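Long-range contacts in ENT (Trypanosoma brucei brucei, PDB 5ZX1), which probably takes part in transcription-related regulation or chromatin-linked protein interactions through its helical ENT domain, the part present here, although its precise role is unestablished: residues A[47-52]-A[66-71]; A[52-57]-A[93-98]. All coordinates share one frame; numbering follows the deposited sequence.

Overall arrangement
The two contacts illustrate how one long helix can organise a small all-helical domain. Helix 30-56 packs against helix 62-74 in contact 1 and against helix 93-101 in contact 2, and the centres of the two contacts lie about 13 Å apart. Contact 1 is the more central, about 5 Å from the centre of the chain, compared with about 11 Å for contact 2. L52 belongs to both ranges, yet its side chain serves contact 1 and points away from 93-98. The contacts also touch directly, since R50 O lies 3.5 Å from V95 CG1. Both are described here as parts of the ENT domain fold.

Contact 1. Residues A[47-52]-A[66-71]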
loop_
_atom_site.group_PDB
_atom_site.type_symbol
_atom_site.label_atom_id
_atom_site.label_comp_id
_atom_site.label_asym_id
_atom_site.label_seq_id
_atom_site.Cartn_x
_atom_site.Cartn_y
_atom_site.Cartn_z
ATOM N N SER A 47 2.987 1.905 -1.275
ATOM C CA SER A 47 2.154 3.045 -1.001
ATOM C C SER A 47 0.689 2.612 -0.933
ATOM O O SER A 47 -0.126 3.247 -0.255
ATOM C CB SER A 47 2.358 4.113 -2.068
ATOM O OG SER A 47 1.683 3.728 -3.242
ATOM N N LEU A 48 0.358 1.520 -1.617
ATOM C CA LEU A 48 -0.994 0.975 -1.583
ATOM C C LEU A 48 -1.334 0.396 -0.218
ATOM O O LEU A 48 -2.427 0.607 0.300
ATOM C CB LEU A 48 -1.156 -0.110 -2.644
ATOM C CG LEU A 48 -2.133 0.121 -3.790
ATOM C CD1 LEU A 48 -2.417 -1.220 -4.429
ATOM C CD2 LEU A 48 -3.410 0.755 -3.291
ATOM N N CYS A 49 -0.410 -0.368 0.350
ATOM C CA CYS A 49 -0.618 -0.897 1.695
ATOM C C CYS A 49 -0.783 0.213 2.745
ATOM O O CYS A 49 -1.686 0.166 3.572
ATOM C CB CYS A 49 0.548 -1.802 2.077
ATOM S SG CYS A 49 0.526 -3.378 1.208
ATOM N N ARG A 50 0.091 1.212 2.706
ATOM C CA ARG A 50 0.125 2.233 3.754
ATOM C C ARG A 50 -1.190 2.983 3.785
ATOM O O ARG A 50 -1.873 3.077 4.817
ATOM C CB ARG A 50 1.287 3.205 3.530
ATOM C CG ARG A 50 2.632 2.516 3.442
ATOM C CD ARG A 50 3.635 3.347 2.665
ATOM N NE ARG A 50 3.665 4.713 3.160
ATOM C CZ ARG A 50 4.232 5.092 4.301
ATOM N NH1 ARG A 50 4.823 4.210 5.098
ATOM N NH2 ARG A 50 4.182 6.366 4.648
ATOM N N VAL A 51 -1.538 3.492 2.619
ATOM C CA VAL A 51 -2.737 4.259 2.420
ATOM C C VAL A 51 -4.025 3.473 2.739
ATOM O O VAL A 51 -4.939 4.000 3.371
ATOM C CB VAL A 51 -2.714 4.785 0.975
ATOM C CG1 VAL A 51 -4.076 4.982 0.456
ATOM C CG2 VAL A 51 -1.929 6.067 0.914
ATOM N N LEU A 52 -4.118 2.216 2.331
ATOM C CA LEU A 52 -5.317 1.458 2.677
ATOM C C LEU A 52 -5.377 1.213 4.189
ATOM O O LEU A 52 -6.463 1.086 4.770
ATOM C CB LEU A 52 -5.372 0.135 1.911
ATOM C CG LEU A 52 -5.671 0.314 0.423
ATOM C CD1 LEU A 52 -6.059 -1.000 -0.258
ATOM C CD2 LEU A 52 -6.736 1.383 0.216
ATOM N N ARG A 66 -9.509 -6.894 -2.012
ATOM C CA ARG A 66 -9.539 -7.226 -3.434
ATOM C C ARG A 66 -8.613 -6.342 -4.253
ATOM O O ARG A 66 -8.127 -6.756 -5.296
ATOM C CB ARG A 66 -10.962 -7.119 -3.977
ATOM C CG ARG A 66 -11.895 -8.138 -3.381
ATOM C CD ARG A 66 -13.199 -8.220 -4.148
ATOM N NE ARG A 66 -13.986 -9.365 -3.709
ATOM C CZ ARG A 66 -15.268 -9.540 -3.993
ATOM N NH1 ARG A 66 -15.907 -8.638 -4.740
ATOM N NH2 ARG A 66 -15.906 -10.620 -3.537
ATOM N N ILE A 67 -8.391 -5.116 -3.803
ATOM C CA ILE A 67 -7.473 -4.234 -4.513
ATOM C C ILE A 67 -6.049 -4.738 -4.333
ATOM O O ILE A 67 -5.270 -4.788 -5.279
ATOM C CB ILE A 67 -7.601 -2.799 -4.038
ATOM C CG1 ILE A 67 -8.907 -2.200 -4.558
ATOM C CG2 ILE A 67 -6.391 -1.989 -4.492
ATOM C CD1 ILE A 67 -9.280 -0.913 -3.862
ATOM N N LEU A 68 -5.720 -5.140 -3.115
ATOM C CA LEU A 68 -4.391 -5.658 -2.856
ATOM C C LEU A 68 -4.176 -6.947 -3.629
ATOM O O LEU A 68 -3.145 -7.130 -4.266
ATOM C CB LEU A 68 -4.169 -5.879 -1.355
ATOM C CG LEU A 68 -4.063 -4.604 -0.516
ATOM C CD1 LEU A 68 -3.807 -4.939 0.945
ATOM C CD2 LEU A 68 -2.974 -3.695 -1.055
ATOM N N GLU A 69 -5.160 -7.837 -3.577
ATOM C CA GLU A 69 -5.077 -9.123 -4.258
ATOM C C GLU A 69 -4.919 -8.947 -5.771
ATOM O O GLU A 69 -4.145 -9.656 -6.408
ATOM C CB GLU A 69 -6.317 -9.963 -3.947
ATOM C CG GLU A 69 -6.367 -11.290 -4.713
ATOM C CD GLU A 69 -7.673 -12.074 -4.519
ATOM O OE1 GLU A 69 -7.709 -13.254 -4.949
ATOM O OE2 GLU A 69 -8.654 -11.531 -3.945
ATOM N N ASP A 70 -5.639 -7.994 -6.348
ATOM C CA ASP A 70 -5.571 -7.792 -7.790
ATOM C C ASP A 70 -4.224 -7.209 -8.216
ATOM O O ASP A 70 -3.664 -7.618 -9.226
ATOM C CB ASP A 70 -6.713 -6.883 -8.259
ATOM C CG ASP A 70 -8.059 -7.600 -8.256
ATOM O OD1 ASP A 70 -8.065 -8.840 -8.079
ATOM O OD2 ASP A 70 -9.111 -6.933 -8.422
ATOM N N MET A 71 -3.704 -6.256 -7.446
ATOM C CA MET A 71 -2.408 -5.653 -7.747
ATOM C C MET A 71 -1.248 -6.657 -7.558
ATOM O O MET A 71 -0.230 -6.580 -8.241
ATOM C CB MET A 71 -2.184 -4.419 -6.871
ATOM C CG MET A 71 -3.088 -3.264 -7.204
ATOM S SD MET A 71 -2.848 -2.705 -8.898
ATOM C CE MET A 71 -1.142 -2.167 -8.847
#
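In L48, chi1 of -115°, well off a staggered value, swings CG over, and a chi2 near anti carries CD1 onward to M71 of helix 62-74. The first torsion of M71 sets its CG beside the backbone N, where it meets L48, and the chain bends only beyond that atom. The two side chains cross at about a right angle, with L48 CD1 only 3.5 Å from M71 CG. L48 CD1 also lies 4.0 Å from I67 CG2 and 4.2 Å from L68 CD2, about one turn back, and so dips among three side chains of the other helix. L68 works differently. Its first bond leads past the partner helix, but its branched end comes inward. There it slides alongside L52 in the opposite direction, L52 CD1 lying 4.1 Å from L68 CG. On the more buried side C49 SG approaches L68 CD2 at 4.2 Å, and beyond it C49 leans on L86 and A89 of helix 79-91, while L60 of the connecting loop touches both L52 and L68.

Segments 47-52 and 66-71 run almost exactly antiparallel (177°), as the two arms of a helical hairpin closed by that loop. Their axes are 10.8 Å apart at closest approach, and the leucine ends of 47-52 span the gap to reach inner atoms of I67 and M71 and the branch of L68. Backbone polar groups are served within each helix, as in the bond from L52 N to L48 O. What remains between the arms is wholly apolar, which implies cohesion by dispersion and exclusion of water, with shape rather than directed bonds setting the fit.

Contact 2. Residues A[52-57]-A[93-98]; sequences LCMHSG and VLVTSV
M54 reaches across to helix 93-101 with contacts at every step of its side chain. At its base, M54 CB lies 4.0 Å from V98 CG1. Next comes CG, set beside the backbone N by chi1 of -74° and touching two valines: V95 CG1, whose side chain M54 crosses at about a right angle, is 3.9 Å from M54 CG, and V98 CB is 4.0 Å from it on the following turn. From there the chain runs extended, passing V98 more obliquely. M54 SD lies 4.1 Å from V98 CG1, and M54 CE ends near the edge of the contact, 4.4 Å from L94 CG.

This is the last turn of helix 30-56, before G57 leaves the helical path with positive phi, meeting the first turns of helix 93-101 within the all-helical ENT domain. The axes of 52-56 and 93-98 approach to 8.0 Å, with their N-to-C directions 29° apart, close enough for V95 to press one methyl against the other helix near its backbone. That methyl, V95 CG1, stands 3.6 Å from C53 CB. C53 in turn touches L86 and R90 of helix 79-91, while L104 packs on both M54 and V98.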
loop_
_atom_site.group_PDB
_atom_site.type_symbol
_atom_site.label_atom_id
_atom_site.label_comp_id
_atom_site.label_asym_id
_atom_site.label_seq_id
_atom_site.Cartn_x
_atom_site.Cartn_y
_atom_site.Cartn_z
ATOM N N LEU A 52 -4.118 2.216 2.331
ATOM C CA LEU A 52 -5.317 1.458 2.677
ATOM C C LEU A 52 -5.377 1.213 4.189
ATOM O O LEU A 52 -6.463 1.086 4.770
ATOM C CB LEU A 52 -5.372 0.135 1.911
ATOM C CG LEU A 52 -5.671 0.314 0.423
ATOM C CD1 LEU A 52 -6.059 -1.000 -0.258
ATOM C CD2 LEU A 52 -6.736 1.383 0.216
ATOM N N CYS A 53 -4.213 1.173 4.832
ATOM C CA CYS A 53 -4.172 1.038 6.282
ATOM C C CYS A 53 -4.472 2.363 6.994
ATOM O O CYS A 53 -4.968 2.371 8.117
ATOM C CB CYS A 53 -2.815 0.506 6.723
ATOM S SG CYS A 53 -2.528 -1.168 6.224
ATOM N N MET A 54 -4.168 3.485 6.355
ATOM C CA MET A 54 -4.510 4.769 6.944
ATOM C C MET A 54 -6.017 4.921 7.061
ATOM O O MET A 54 -6.517 5.549 7.996
ATOM C CB MET A 54 -3.947 5.913 6.122
ATOM C CG MET A 54 -2.462 6.101 6.259
ATOM S SD MET A 54 -1.985 7.447 5.153
ATOM C CE MET A 54 -0.196 7.433 5.336
ATOM N N HIS A 55 -6.739 4.340 6.114
ATOM C CA HIS A 55 -8.190 4.470 6.076
ATOM C C HIS A 55 -8.912 3.456 6.941
ATOM O O HIS A 55 -9.994 3.736 7.446
ATOM C CB HIS A 55 -8.697 4.336 4.645
ATOM C CG HIS A 55 -8.681 5.614 3.877
ATOM N ND1 HIS A 55 -7.628 5.986 3.067
ATOM C CD2 HIS A 55 -9.597 6.614 3.777
ATOM C CE1 HIS A 55 -7.892 7.153 2.501
ATOM N NE2 HIS A 55 -9.085 7.551 2.915
ATOM N N SER A 56 -8.309 2.286 7.113
ATOM C CA SER A 56 -9.003 1.143 7.681
ATOM C C SER A 56 -8.488 0.815 9.062
ATOM O O SER A 56 -8.964 -0.123 9.718
ATOM C CB SER A 56 -8.818 -0.079 6.787
ATOM O OG SER A 56 -7.620 -0.758 7.169
ATOM N N GLY A 57 -7.486 1.570 9.485
ATOM C CA GLY A 57 -6.796 1.286 10.724
ATOM C C GLY A 57 -6.276 -0.133 10.699
ATOM O O GLY A 57 -6.273 -0.816 11.724
ATOM N N VAL A 93 4.647 4.262 11.720
ATOM C CA VAL A 93 4.176 5.280 12.678
ATOM C C VAL A 93 3.285 6.360 12.054
ATOM O O VAL A 93 2.276 6.762 12.636
ATOM C CB VAL A 93 5.364 5.954 13.389
ATOM C CG1 VAL A 93 4.850 6.903 14.461
ATOM C CG2 VAL A 93 6.287 4.907 13.994
ATOM N N LEU A 94 3.669 6.854 10.886
ATOM C CA LEU A 94 2.814 7.805 10.186
ATOM C C LEU A 94 1.457 7.134 9.913
ATOM O O LEU A 94 0.412 7.694 10.247
ATOM C CB LEU A 94 3.481 8.280 8.893
ATOM C CG LEU A 94 2.725 9.313 8.049
ATOM C CD1 LEU A 94 2.341 10.525 8.873
ATOM C CD2 LEU A 94 3.561 9.735 6.861
ATOM N N VAL A 95 1.481 5.910 9.378
ATOM C CA VAL A 95 0.248 5.203 9.016
ATOM C C VAL A 95 -0.672 5.082 10.224
ATOM O O VAL A 95 -1.833 5.509 10.177
ATOM C CB VAL A 95 0.530 3.790 8.410
ATOM C CG1 VAL A 95 -0.770 3.071 8.126
ATOM C CG2 VAL A 95 1.359 3.884 7.124
ATOM N N THR A 96 -0.160 4.507 11.308
ATOM C CA THR A 96 -0.982 4.343 12.504
ATOM C C THR A 96 -1.442 5.698 13.099
ATOM O O THR A 96 -2.576 5.808 13.570
ATOM C CB THR A 96 -0.242 3.517 13.591
ATOM O OG1 THR A 96 0.984 4.163 13.936
ATOM C CG2 THR A 96 0.086 2.135 13.076
ATOM N N SER A 97 -0.595 6.729 13.075
ATOM C CA SER A 97 -1.021 8.047 13.575
ATOM C C SER A 97 -2.177 8.633 12.768
ATOM O O SER A 97 -3.096 9.238 13.327
ATOM C CB SER A 97 0.135 9.032 13.567
ATOM O OG SER A 97 1.298 8.412 14.055
ATOM N N VAL A 98 -2.126 8.462 11.452
ATOM C CA VAL A 98 -3.200 8.944 10.587
ATOM C C VAL A 98 -4.491 8.170 10.839
ATOM O O VAL A 98 -5.585 8.742 10.830
ATOM C CB VAL A 98 -2.802 8.852 9.113
ATOM C CG1 VAL A 98 -3.957 9.314 8.211
ATOM C CG2 VAL A 98 -1.544 9.666 8.865
#